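Local atomic coordinates of protease Do-like 2, chloroplastic (Arabidopsis thaliana, PDB entry 4FLN), a protein that acts as a chloroplast serine protease that makes the primary cleavage of the photodamaged D1 protein of photosystem II. Residues V51-T56 with T97-K102; T75-M80 with V155-G160; L87-C92 with V214-Y219; I189-A194 with G228-T233. One frame throughout, in Å; residues are numbered along the deposited sequence.

Contact 1 of 4, residues V51-T56 with T97-K102; sequences VKVYCT and TQVKVK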
loop_
_atom_site.group_PDB
_atom_site.type_symbol
_atom_site.label_atom_id
_atom_site.label_comp_id
_atom_site.label_asym_id
_atom_site.label_seq_id
_atom_site.Cartn_x
_atom_site.Cartn_y
_atom_site.Cartn_z
ATOM N N VAL B 51 -40.168 4.823 -7.484
ATOM C CA VAL B 51 -40.113 3.456 -7.983
ATOM C C VAL B 51 -38.684 2.917 -7.925
ATOM O O VAL B 51 -37.725 3.673 -8.067
ATOM C CB VAL B 51 -40.631 3.407 -9.441
ATOM C CG1 VAL B 51 -40.018 2.258 -10.201
ATOM C CG2 VAL B 51 -42.151 3.348 -9.473
ATOM N N LYS B 52 -38.541 1.614 -7.703
ATOM C CA LYS B 52 -37.227 0.985 -7.752
ATOM C C LYS B 52 -36.961 0.453 -9.162
ATOM O O LYS B 52 -37.873 -0.039 -9.837
ATOM C CB LYS B 52 -37.103 -0.128 -6.705
ATOM C CG LYS B 52 -35.720 -0.788 -6.655
ATOM C CD LYS B 52 -35.524 -1.623 -5.395
ATOM C CE LYS B 52 -34.082 -2.117 -5.276
ATOM N NZ LYS B 52 -33.721 -2.613 -3.913
ATOM N N VAL B 53 -35.715 0.562 -9.609
ATOM C CA VAL B 53 -35.370 0.240 -10.990
ATOM C C VAL B 53 -34.397 -0.914 -11.080
ATOM O O VAL B 53 -33.279 -0.828 -10.573
ATOM C CB VAL B 53 -34.716 1.448 -11.704
ATOM C CG1 VAL B 53 -34.228 1.055 -13.081
ATOM C CG2 VAL B 53 -35.689 2.611 -11.786
ATOM N N TYR B 54 -34.819 -1.990 -11.732
ATOM C CA TYR B 54 -33.919 -3.107 -12.005
ATOM C C TYR B 54 -33.554 -3.101 -13.478
ATOM O O TYR B 54 -34.428 -3.018 -14.349
ATOM C CB TYR B 54 -34.568 -4.441 -11.652
ATOM C CG TYR B 54 -35.038 -4.555 -10.226
ATOM C CD1 TYR B 54 -34.343 -5.323 -9.306
ATOM C CD2 TYR B 54 -36.185 -3.905 -9.800
ATOM C CE1 TYR B 54 -34.780 -5.438 -7.997
ATOM C CE2 TYR B 54 -36.628 -4.011 -8.494
ATOM C CZ TYR B 54 -35.924 -4.780 -7.597
ATOM O OH TYR B 54 -36.366 -4.889 -6.296
ATOM N N CYS B 55 -32.258 -3.191 -13.749
ATOM C CA CYS B 55 -31.766 -3.153 -15.117
ATOM C C CYS B 55 -30.608 -4.109 -15.359
ATOM O O CYS B 55 -29.644 -4.150 -14.594
ATOM C CB CYS B 55 -31.345 -1.735 -15.494
ATOM S SG CYS B 55 -30.407 -1.644 -17.029
ATOM N N THR B 56 -30.707 -4.867 -16.446
ATOM C CA THR B 56 -29.648 -5.775 -16.852
ATOM C C THR B 56 -28.766 -5.080 -17.875
ATOM O O THR B 56 -29.263 -4.532 -18.851
ATOM C CB THR B 56 -30.236 -7.058 -17.438
ATOM O OG1 THR B 56 -30.955 -7.753 -16.413
ATOM C CG2 THR B 56 -29.143 -7.954 -17.962
ATOM N N THR B 97 -30.425 -4.258 -21.461
ATOM C CA THR B 97 -30.891 -5.506 -22.045
ATOM C C THR B 97 -32.372 -5.654 -21.736
ATOM O O THR B 97 -33.182 -5.980 -22.603
ATOM C CB THR B 97 -30.139 -6.701 -21.471
ATOM O OG1 THR B 97 -28.770 -6.645 -21.892
ATOM C CG2 THR B 97 -30.764 -7.992 -21.950
ATOM N N GLN B 98 -32.709 -5.410 -20.476
ATOM C CA GLN B 98 -34.093 -5.331 -20.042
ATOM C C GLN B 98 -34.184 -4.421 -18.815
ATOM O O GLN B 98 -33.216 -4.256 -18.061
ATOM C CB GLN B 98 -34.659 -6.720 -19.737
ATOM C CG GLN B 98 -33.959 -7.436 -18.601
ATOM C CD GLN B 98 -34.557 -8.796 -18.309
ATOM O OE1 GLN B 98 -34.488 -9.282 -17.183
ATOM N NE2 GLN B 98 -35.146 -9.421 -19.326
ATOM N N VAL B 99 -35.352 -3.824 -18.628
ATOM C CA VAL B 99 -35.541 -2.876 -17.557
ATOM C C VAL B 99 -36.863 -3.155 -16.861
ATOM O O VAL B 99 -37.923 -3.247 -17.501
ATOM C CB VAL B 99 -35.501 -1.441 -18.094
ATOM C CG1 VAL B 99 -35.780 -0.443 -16.977
ATOM C CG2 VAL B 99 -34.152 -1.168 -18.742
ATOM N N LYS B 100 -36.791 -3.308 -15.545
ATOM C CA LYS B 100 -37.956 -3.689 -14.761
ATOM C C LYS B 100 -38.130 -2.716 -13.608
ATOM O O LYS B 100 -37.158 -2.223 -13.041
ATOM C CB LYS B 100 -37.784 -5.116 -14.232
ATOM C CG LYS B 100 -36.629 -5.879 -14.883
ATOM C CD LYS B 100 -35.941 -6.826 -13.901
ATOM C CE LYS B 100 -34.675 -7.440 -14.492
ATOM N NZ LYS B 100 -33.899 -8.229 -13.484
ATOM N N VAL B 101 -39.372 -2.429 -13.257
ATOM C CA VAL B 101 -39.620 -1.488 -12.177
ATOM C C VAL B 101 -40.608 -2.043 -11.159
ATOM O O VAL B 101 -41.510 -2.811 -11.498
ATOM C CB VAL B 101 -40.120 -0.141 -12.712
ATOM C CG1 VAL B 101 -39.007 0.558 -13.464
ATOM C CG2 VAL B 101 -41.333 -0.348 -13.605
ATOM N N LYS B 102 -40.433 -1.648 -9.907
ATOM C CA LYS B 102 -41.239 -2.201 -8.835
ATOM C C LYS B 102 -41.855 -1.072 -8.023
ATOM O O LYS B 102 -41.157 -0.176 -7.561
ATOM C CB LYS B 102 -40.379 -3.116 -7.956
ATOM C CG LYS B 102 -41.138 -3.954 -6.944
ATOM C CD LYS B 102 -40.199 -4.954 -6.274
ATOM C CE LYS B 102 -40.886 -5.761 -5.170
ATOM N NZ LYS B 102 -41.119 -4.965 -3.925
#
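Val51-Thr56 and Thr97-Lys102 form an antiparallel strand pair: strands 50-57 and 96-102, at the two ends of the sheet order, pair and close the N-terminal barrel. Lys52 with Lys102 and Tyr54 with Lys100 are hydrogen-bonded pairs, with Val53 and Val101 between them as a non-hydrogen-bonded pair; the nearly straight bond from Lys100 N to Tyr54 O measures 2.7 Å. At the far end Thr97 N reaches Thr56 O at 2.9 Å, where the chain turns a corner. Branched and small residues suit the buried face: Val53 CG2 lies 4.2 Å from Val101 CG1, and Cys55 SG 4.1 Å from Val99 CG2, while Val51 CG1 packs on Val101 CB. The other face carries long chains. Tyr54 has CG anti to its carbonyl carbon (chi1 -57°), which sends the ring toward Lys102: CE2 comes 3.9 Å from Lys102 CB, and OH sits near Lys102 CD. The ring edge also faces Lys100 O, while Lys109 makes a cation-pi contact. Lys100 lays its methylenes beside Tyr54, CD 3.6 Å from Tyr54 CB, and the residue also packs against Glu432 of a second subunit. With an alanine here, Tyr54 CB would probably lose its aliphatic cover and Glu432 of that subunit its lysine neighbour. A six-stranded antiparallel barrel closed by pairing of the strands at the two ends of its order is a hallmark of the chymotrypsin-like fold.

Contact 2 of 4, residues T75-M80 with V155-G160; sequences TGSAFM and VGYPLG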
loop_
_atom_site.group_PDB
_atom_site.type_symbol
_atom_site.label_atom_id
_atom_site.label_comp_id
_atom_site.label_asym_id
_atom_site.label_seq_id
_atom_site.Cartn_x
_atom_site.Cartn_y
_atom_site.Cartn_z
ATOM N N THR B 75 -29.273 -1.853 -9.622
ATOM C CA THR B 75 -30.517 -1.217 -9.204
ATOM C C THR B 75 -30.381 0.302 -9.131
ATOM O O THR B 75 -29.269 0.832 -9.090
ATOM C CB THR B 75 -31.008 -1.763 -7.852
ATOM O OG1 THR B 75 -30.223 -1.206 -6.791
ATOM C CG2 THR B 75 -30.895 -3.274 -7.818
ATOM N N GLY B 76 -31.520 0.993 -9.111
ATOM C CA GLY B 76 -31.541 2.446 -9.088
ATOM C C GLY B 76 -32.901 2.989 -8.701
ATOM O O GLY B 76 -33.739 2.255 -8.181
ATOM N N SER B 77 -33.127 4.279 -8.937
ATOM C CA SER B 77 -34.428 4.865 -8.611
ATOM C C SER B 77 -35.062 5.658 -9.743
ATOM O O SER B 77 -34.378 6.264 -10.565
ATOM C CB SER B 77 -34.333 5.733 -7.361
ATOM O OG SER B 77 -34.032 4.934 -6.236
ATOM N N ALA B 78 -36.386 5.644 -9.769
ATOM C CA ALA B 78 -37.149 6.445 -10.714
ATOM C C ALA B 78 -38.438 6.924 -10.048
ATOM O O ALA B 78 -38.786 6.459 -8.961
ATOM C CB ALA B 78 -37.442 5.649 -11.978
ATOM N N PHE B 79 -39.132 7.867 -10.677
ATOM C CA PHE B 79 -40.388 8.356 -10.119
ATOM C C PHE B 79 -41.357 8.820 -11.189
ATOM O O PHE B 79 -40.959 9.159 -12.298
ATOM C CB PHE B 79 -40.135 9.480 -9.111
ATOM C CG PHE B 79 -39.352 10.635 -9.667
ATOM C CD1 PHE B 79 -37.967 10.590 -9.723
ATOM C CD2 PHE B 79 -39.998 11.777 -10.114
ATOM C CE1 PHE B 79 -37.243 11.660 -10.225
ATOM C CE2 PHE B 79 -39.275 12.851 -10.617
ATOM C CZ PHE B 79 -37.901 12.790 -10.674
ATOM N N MET B 80 -42.635 8.847 -10.833
ATOM C CA MET B 80 -43.685 9.239 -11.759
ATOM C C MET B 80 -43.749 10.753 -11.895
ATOM O O MET B 80 -43.991 11.465 -10.919
ATOM C CB MET B 80 -45.031 8.716 -11.260
ATOM C CG MET B 80 -45.046 7.220 -10.993
ATOM S SD MET B 80 -46.563 6.671 -10.198
ATOM C CE MET B 80 -46.239 4.920 -10.004
ATOM N N VAL B 155 -35.346 10.952 -1.985
ATOM C CA VAL B 155 -36.018 9.668 -1.792
ATOM C C VAL B 155 -35.610 8.633 -2.841
ATOM O O VAL B 155 -35.603 8.914 -4.041
ATOM C CB VAL B 155 -37.545 9.838 -1.835
ATOM C CG1 VAL B 155 -38.231 8.500 -1.726
ATOM C CG2 VAL B 155 -37.998 10.756 -0.711
ATOM N N GLY B 156 -35.285 7.427 -2.392
ATOM C CA GLY B 156 -34.824 6.395 -3.300
ATOM C C GLY B 156 -34.705 5.018 -2.678
ATOM O O GLY B 156 -35.076 4.804 -1.526
ATOM N N TYR B 157 -34.186 4.074 -3.449
ATOM C CA TYR B 157 -34.034 2.715 -2.963
ATOM C C TYR B 157 -32.568 2.333 -2.843
ATOM O O TYR B 157 -31.905 2.102 -3.846
ATOM C CB TYR B 157 -34.763 1.740 -3.887
ATOM C CG TYR B 157 -36.255 1.958 -3.906
ATOM C CD1 TYR B 157 -37.091 1.230 -3.072
ATOM C CD2 TYR B 157 -36.827 2.906 -4.738
ATOM C CE1 TYR B 157 -38.454 1.435 -3.073
ATOM C CE2 TYR B 157 -38.190 3.120 -4.747
ATOM C CZ TYR B 157 -39.000 2.380 -3.910
ATOM O OH TYR B 157 -40.363 2.578 -3.913
ATOM N N PRO B 158 -32.065 2.226 -1.602
ATOM C CA PRO B 158 -30.653 1.887 -1.384
ATOM C C PRO B 158 -30.311 0.560 -2.046
ATOM O O PRO B 158 -31.210 -0.243 -2.315
ATOM C CB PRO B 158 -30.559 1.718 0.138
ATOM C CG PRO B 158 -31.777 2.361 0.696
ATOM C CD PRO B 158 -32.835 2.248 -0.346
ATOM N N LEU B 159 -29.031 0.335 -2.319
ATOM C CA LEU B 159 -28.588 -0.971 -2.780
ATOM C C LEU B 159 -28.854 -1.990 -1.677
ATOM O O LEU B 159 -28.457 -1.789 -0.530
ATOM C CB LEU B 159 -27.107 -0.934 -3.150
ATOM C CG LEU B 159 -26.792 -0.013 -4.329
ATOM C CD1 LEU B 159 -25.473 -0.373 -4.974
ATOM C CD2 LEU B 159 -27.899 -0.112 -5.350
ATOM N N GLY B 160 -29.550 -3.070 -2.018
ATOM C CA GLY B 160 -29.919 -4.079 -1.041
ATOM C C GLY B 160 -31.192 -3.713 -0.303
ATOM O O GLY B 160 -31.514 -2.536 -0.156
HETATM O O HOH W 1 -32.280 0.462 -5.894
#
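Ser77 meets Gly156 and Tyr157 where the first barrel's strand 72-82 runs up against the end of strand 151-156 from the second. The bond from CA to CB of Ser77 points toward the neighbouring segment. Its CB already lies 4.1 Å from Gly156 CA. With OG anti to the carbonyl carbon (chi1 -66°), the hydroxyl then comes 3.4 Å from the same Gly156 CA, an approach helped by a residue with no side chain. At the tip, OG accepts the N-H of Tyr157 at 2.9 Å, with an angle of 158° at the hydrogen, and it also bonds to Gly198 O. Serine fits this place because one small hydroxyl can serve a backbone N-H and a backbone carbonyl at once. The oxygen lies in the plane of the Tyr157 ring, at its edge, 3.8 Å from CD2, while the phenol OH at the far end of the ring bonds to Val50 O.

Further along, a water joins the segments: it accepts from Thr75 OG1 at 2.8 Å and donates to Tyr157 O at 2.7 Å and, more loosely, to Gly76 O. The water thus bridges the two segments where strand 151-156 has given way to loop. Gly160 O, in the same loop, is bonded to Arg173 of the third subunit. Ser77 is also paired through its backbone with Ser200. This meeting of two barrels, beside the loop of Ser200, by similarity the charge-relay serine, is characteristic of chymotrypsin-like serine proteases, whose active site is built at the barrel interface.

Contact 3 of 4, residues L87-C92 with V214-Y219; sequences LTNAHC and VAFQVY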
loop_
_atom_site.group_PDB
_atom_site.type_symbol
_atom_site.label_atom_id
_atom_site.label_comp_id
_atom_site.label_asym_id
_atom_site.label_seq_id
_atom_site.Cartn_x
_atom_site.Cartn_y
_atom_site.Cartn_z
ATOM N N LEU B 87 -39.301 9.002 -14.628
ATOM C CA LEU B 87 -38.044 9.722 -14.767
ATOM C C LEU B 87 -36.933 8.952 -14.072
ATOM O O LEU B 87 -37.145 8.380 -13.010
ATOM C CB LEU B 87 -38.186 11.109 -14.139
ATOM C CG LEU B 87 -37.245 12.221 -14.589
ATOM C CD1 LEU B 87 -36.931 12.084 -16.060
ATOM C CD2 LEU B 87 -37.902 13.560 -14.314
ATOM N N THR B 88 -35.748 8.937 -14.664
ATOM C CA THR B 88 -34.599 8.325 -14.005
ATOM C C THR B 88 -33.270 8.853 -14.530
ATOM O O THR B 88 -33.235 9.730 -15.376
ATOM C CB THR B 88 -34.625 6.788 -14.111
ATOM O OG1 THR B 88 -33.682 6.235 -13.187
ATOM C CG2 THR B 88 -34.274 6.330 -15.521
ATOM N N ASN B 89 -32.171 8.335 -13.999
ATOM C CA ASN B 89 -30.866 8.648 -14.552
ATOM C C ASN B 89 -30.618 7.771 -15.762
ATOM O O ASN B 89 -31.115 6.649 -15.833
ATOM C CB ASN B 89 -29.762 8.437 -13.523
ATOM C CG ASN B 89 -29.730 9.522 -12.487
ATOM O OD1 ASN B 89 -29.778 9.255 -11.287
ATOM N ND2 ASN B 89 -29.663 10.761 -12.940
ATOM N N ALA B 90 -29.860 8.272 -16.727
ATOM C CA ALA B 90 -29.603 7.476 -17.906
ATOM C C ALA B 90 -28.678 6.312 -17.553
ATOM O O ALA B 90 -28.815 5.219 -18.089
ATOM C CB ALA B 90 -29.030 8.327 -18.994
ATOM N N HIS B 91 -27.759 6.541 -16.623
ATOM C CA HIS B 91 -26.799 5.508 -16.243
ATOM C C HIS B 91 -27.481 4.311 -15.576
ATOM O O HIS B 91 -26.951 3.199 -15.590
ATOM C CB HIS B 91 -25.653 6.073 -15.389
ATOM C CG HIS B 91 -25.957 6.160 -13.921
ATOM N ND1 HIS B 91 -26.059 7.360 -13.250
ATOM C CD2 HIS B 91 -26.152 5.194 -12.991
ATOM C CE1 HIS B 91 -26.313 7.130 -11.975
ATOM N NE2 HIS B 91 -26.371 5.824 -11.789
ATOM N N CYS B 92 -28.667 4.523 -15.020
ATOM C CA CYS B 92 -29.441 3.407 -14.474
ATOM C C CYS B 92 -29.839 2.404 -15.565
ATOM O O CYS B 92 -29.704 1.202 -15.377
ATOM C CB CYS B 92 -30.690 3.897 -13.718
ATOM S SG CYS B 92 -30.344 4.969 -12.307
ATOM N N VAL B 214 -33.441 15.678 -9.802
ATOM C CA VAL B 214 -33.221 14.235 -9.745
ATOM C C VAL B 214 -31.903 13.962 -9.038
ATOM O O VAL B 214 -30.915 14.648 -9.294
ATOM C CB VAL B 214 -33.184 13.630 -11.165
ATOM C CG1 VAL B 214 -32.739 12.170 -11.138
ATOM C CG2 VAL B 214 -34.538 13.768 -11.824
ATOM N N ALA B 215 -31.883 12.977 -8.145
ATOM C CA ALA B 215 -30.650 12.654 -7.422
ATOM C C ALA B 215 -29.661 12.014 -8.374
ATOM O O ALA B 215 -30.060 11.336 -9.313
ATOM C CB ALA B 215 -30.918 11.738 -6.233
ATOM N N PHE B 216 -28.375 12.256 -8.137
ATOM C CA PHE B 216 -27.316 11.722 -8.982
ATOM C C PHE B 216 -26.137 11.202 -8.158
ATOM O O PHE B 216 -25.509 11.960 -7.421
ATOM C CB PHE B 216 -26.853 12.799 -9.967
ATOM C CG PHE B 216 -25.633 12.424 -10.754
ATOM C CD1 PHE B 216 -25.737 11.641 -11.888
ATOM C CD2 PHE B 216 -24.376 12.868 -10.364
ATOM C CE1 PHE B 216 -24.607 11.299 -12.615
ATOM C CE2 PHE B 216 -23.244 12.532 -11.086
ATOM C CZ PHE B 216 -23.359 11.749 -12.213
ATOM N N GLN B 217 -25.856 9.907 -8.277
ATOM C CA GLN B 217 -24.703 9.294 -7.626
ATOM C C GLN B 217 -24.087 8.201 -8.500
ATOM O O GLN B 217 -24.787 7.296 -8.964
ATOM C CB GLN B 217 -25.115 8.713 -6.273
ATOM C CG GLN B 217 -23.999 7.993 -5.524
ATOM C CD GLN B 217 -22.865 8.920 -5.119
ATOM O OE1 GLN B 217 -21.810 8.944 -5.754
ATOM N NE2 GLN B 217 -23.079 9.688 -4.053
ATOM N N VAL B 218 -22.772 8.276 -8.691
ATOM C CA VAL B 218 -22.041 7.367 -9.577
ATOM C C VAL B 218 -22.118 5.870 -9.241
ATOM O O VAL B 218 -22.679 5.090 -10.013
ATOM C CB VAL B 218 -20.557 7.774 -9.698
ATOM C CG1 VAL B 218 -19.928 7.919 -8.317
ATOM C CG2 VAL B 218 -19.795 6.756 -10.535
ATOM N N TYR B 219 -21.533 5.477 -8.109
ATOM C CA TYR B 219 -21.367 4.064 -7.737
ATOM C C TYR B 219 -20.152 3.429 -8.419
ATOM O O TYR B 219 -19.008 3.787 -8.139
ATOM C CB TYR B 219 -22.629 3.256 -8.038
#
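Leu87 and Val214 supply the apolar part of this contact, Leu87 CG and Val214 CG2 lying 4.2 Å apart as the two branched chains cross. Phe79 packs on both, so aliphatic residues suit this buried seam between strands of different barrels.

The polar part centres on Asn89, whose amide enters between Val214 and Phe216. Its ND2 donates to Asp122 O, passes 3.8 Å from Val214 CG1, and stands at the edge of the Phe216 ring, 4.2 Å from CD1. OD1 is turned toward Ala215 O, but both are acceptors and no bond joins them. Were an alanine to stand at Asn89, Asp122 O would probably lose this amide donor and a gap would open beside Val214 and the ring of Phe216.

Both barrels contribute to the cleft, as expected of a chymotrypsin-like protease: His91, by similarity one member of the Ser-His-Asp charge relay, comes from the first barrel, and strand 211-216 from the second runs alongside it.

An aromatic ring and a backbone carbonyl approach the imidazole. His91 places CG between its backbone N and carbonyl carbon (chi1 85°), which brings the ring to the other segment: CE1 lies 3.4 Å from Gln217 O, and ND1 4.2 Å from Phe216 CE1. The bulky Phe216 ring thereby flanks the histidine, and it touches Asp122 as well. His91 N is held by Asp122 OD1, while Gln217 O receives a weak bond from Ser200 OG and Gln217 NE2 is tied to Ile195 O.

Contact 4 of 4, residues I189-A194 with G228-T233; sequences IQIDAA and GYVIPT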
loop_
_atom_site.group_PDB
_atom_site.type_symbol
_atom_site.label_atom_id
_atom_site.label_comp_id
_atom_site.label_asym_id
_atom_site.label_seq_id
_atom_site.Cartn_x
_atom_site.Cartn_y
_atom_site.Cartn_z
ATOM N N ILE B 189 -27.463 21.356 -8.427
ATOM C CA ILE B 189 -27.717 21.703 -7.036
ATOM C C ILE B 189 -26.921 20.774 -6.142
ATOM O O ILE B 189 -26.988 19.561 -6.299
ATOM C CB ILE B 189 -29.211 21.545 -6.672
ATOM C CG1 ILE B 189 -30.090 22.376 -7.606
ATOM C CG2 ILE B 189 -29.465 21.929 -5.218
ATOM C CD1 ILE B 189 -31.560 22.021 -7.514
ATOM N N GLN B 190 -26.158 21.347 -5.214
ATOM C CA GLN B 190 -25.453 20.573 -4.196
ATOM C C GLN B 190 -26.293 20.516 -2.929
ATOM O O GLN B 190 -26.862 21.521 -2.509
ATOM C CB GLN B 190 -24.141 21.247 -3.850
ATOM C CG GLN B 190 -22.900 20.645 -4.445
ATOM C CD GLN B 190 -21.644 21.306 -3.890
ATOM O OE1 GLN B 190 -21.545 21.555 -2.684
ATOM N NE2 GLN B 190 -20.684 21.593 -4.766
ATOM N N ILE B 191 -26.368 19.348 -2.309
ATOM C CA ILE B 191 -27.059 19.241 -1.030
ATOM C C ILE B 191 -26.152 18.740 0.082
ATOM O O ILE B 191 -25.140 18.090 -0.147
ATOM C CB ILE B 191 -28.326 18.347 -1.096
ATOM C CG1 ILE B 191 -27.965 16.939 -1.570
ATOM C CG2 ILE B 191 -29.428 18.990 -1.970
ATOM C CD1 ILE B 191 -28.718 15.874 -0.820
ATOM N N ASP B 192 -26.597 19.006 1.295
ATOM C CA ASP B 192 -25.844 18.906 2.534
ATOM C C ASP B 192 -25.851 17.458 3.039
ATOM O O ASP B 192 -25.390 17.166 4.133
ATOM C CB ASP B 192 -26.565 19.843 3.515
ATOM C CG ASP B 192 -25.941 19.898 4.872
ATOM O OD1 ASP B 192 -26.368 19.112 5.744
ATOM O OD2 ASP B 192 -25.064 20.759 5.079
ATOM N N ALA B 193 -26.419 16.553 2.252
ATOM C CA ALA B 193 -26.592 15.162 2.678
ATOM C C ALA B 193 -26.053 14.182 1.645
ATOM O O ALA B 193 -26.169 14.412 0.446
ATOM C CB ALA B 193 -28.066 14.877 2.950
ATOM N N ALA B 194 -25.462 13.087 2.106
ATOM C CA ALA B 194 -24.907 12.102 1.184
ATOM C C ALA B 194 -26.012 11.237 0.583
ATOM O O ALA B 194 -27.073 11.071 1.187
ATOM C CB ALA B 194 -23.861 11.244 1.870
ATOM N N GLY B 228 -24.320 15.404 -1.575
ATOM C CA GLY B 228 -25.081 14.782 -2.638
ATOM C C GLY B 228 -25.329 15.741 -3.781
ATOM O O GLY B 228 -25.355 16.956 -3.580
ATOM N N TYR B 229 -25.529 15.189 -4.974
ATOM C CA TYR B 229 -25.775 15.997 -6.166
ATOM C C TYR B 229 -27.178 15.828 -6.728
ATOM O O TYR B 229 -27.778 14.758 -6.650
ATOM C CB TYR B 229 -24.745 15.679 -7.237
ATOM C CG TYR B 229 -23.359 16.050 -6.808
ATOM C CD1 TYR B 229 -22.881 17.343 -6.994
ATOM C CD2 TYR B 229 -22.534 15.121 -6.195
ATOM C CE1 TYR B 229 -21.611 17.697 -6.593
ATOM C CE2 TYR B 229 -21.264 15.464 -5.792
ATOM C CZ TYR B 229 -20.808 16.753 -5.992
ATOM O OH TYR B 229 -19.541 17.095 -5.590
ATOM N N VAL B 230 -27.703 16.902 -7.298
ATOM C CA VAL B 230 -29.043 16.864 -7.861
ATOM C C VAL B 230 -29.120 17.578 -9.196
ATOM O O VAL B 230 -28.781 18.753 -9.300
ATOM C CB VAL B 230 -30.080 17.496 -6.910
ATOM C CG1 VAL B 230 -31.454 17.505 -7.567
ATOM C CG2 VAL B 230 -30.113 16.749 -5.585
ATOM N N ILE B 231 -29.579 16.867 -10.214
ATOM C CA ILE B 231 -29.926 17.501 -11.471
ATOM C C ILE B 231 -31.192 18.338 -11.271
ATOM O O ILE B 231 -32.254 17.789 -10.971
ATOM C CB ILE B 231 -30.179 16.439 -12.530
ATOM C CG1 ILE B 231 -28.940 15.552 -12.663
ATOM C CG2 ILE B 231 -30.545 17.093 -13.857
ATOM C CD1 ILE B 231 -29.217 14.120 -13.032
ATOM N N PRO B 232 -31.083 19.673 -11.417
ATOM C CA PRO B 232 -32.236 20.544 -11.138
ATOM C C PRO B 232 -33.369 20.455 -12.162
ATOM O O PRO B 232 -33.186 19.976 -13.294
ATOM C CB PRO B 232 -31.632 21.956 -11.144
ATOM C CG PRO B 232 -30.358 21.832 -11.902
ATOM C CD PRO B 232 -29.848 20.445 -11.643
ATOM N N THR B 233 -34.538 20.926 -11.737
ATOM C CA THR B 233 -35.728 20.995 -12.572
ATOM C C THR B 233 -35.477 21.641 -13.931
ATOM O O THR B 233 -35.970 21.160 -14.951
ATOM C CB THR B 233 -36.829 21.795 -11.863
ATOM O OG1 THR B 233 -37.258 21.071 -10.716
ATOM C CG2 THR B 233 -38.023 22.022 -12.784
#
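Ile189 and Val230 are a hydrogen-bonded pair on neighbouring antiparallel strands of the second barrel. Ile189 N donates to Val230 O at 3.0 Å, almost straight at 171°, with the return bond from Val230 N to Ile189 O at 2.9 Å. Ile191 and Gly228 form the next such pair, where Ile191 N meets Gly228 O at 2.9 Å.

Apolar packing occupies the face bearing the isoleucines. Ile189 sends CD1 to Pro232 CB, 3.6 Å away; the proline lacks an N-H and closes the strand just before helix 233-246. Ile191 has CG1 between its backbone N and carbonyl carbon (chi1 58°), which brings it close to Gly228 O, while CG2 lies 4.3 Å from Val230 CG2. Glycine suits position 228, since a CB there would collide with Ala193 O and crowd Ile191 CD1.

On the opposite face, Gln190 and Tyr229 run side by side: CG of Gln190 lies 3.9 Å from Tyr229 CE1, the amide plane turned 76° from the ring. The methylene meets the ring obliquely, so the glutamine's aliphatic part does the touching. Since the bonds across the strands are all backbone ones and the rest is packing, the pairing probably depends little on ionisation.

In the fold
Contacts 1, 2 and 3 follow one another around the first barrel and across to the second. Strands 50-57 and 72-82 link contacts 1 and 2, whose centres are 10 Å apart, and strands 72-82 and 85-88 link contacts 2 and 3, centred 9 Å apart. Contact 4 belongs to the second barrel: its strand 228-232 is the sheet neighbour of strand 211-216 of contact 3, and the centres of contacts 3 and 4 are 12 Å apart, with Asn89 touching Ile231. Contacts 1 and 4 remain about 13 Å apart at their nearest atoms. Contact 3 holds His91, and Ser77 of contact 2 reaches the loop of Ser200, leaving the predicted charge relay between the two barrels.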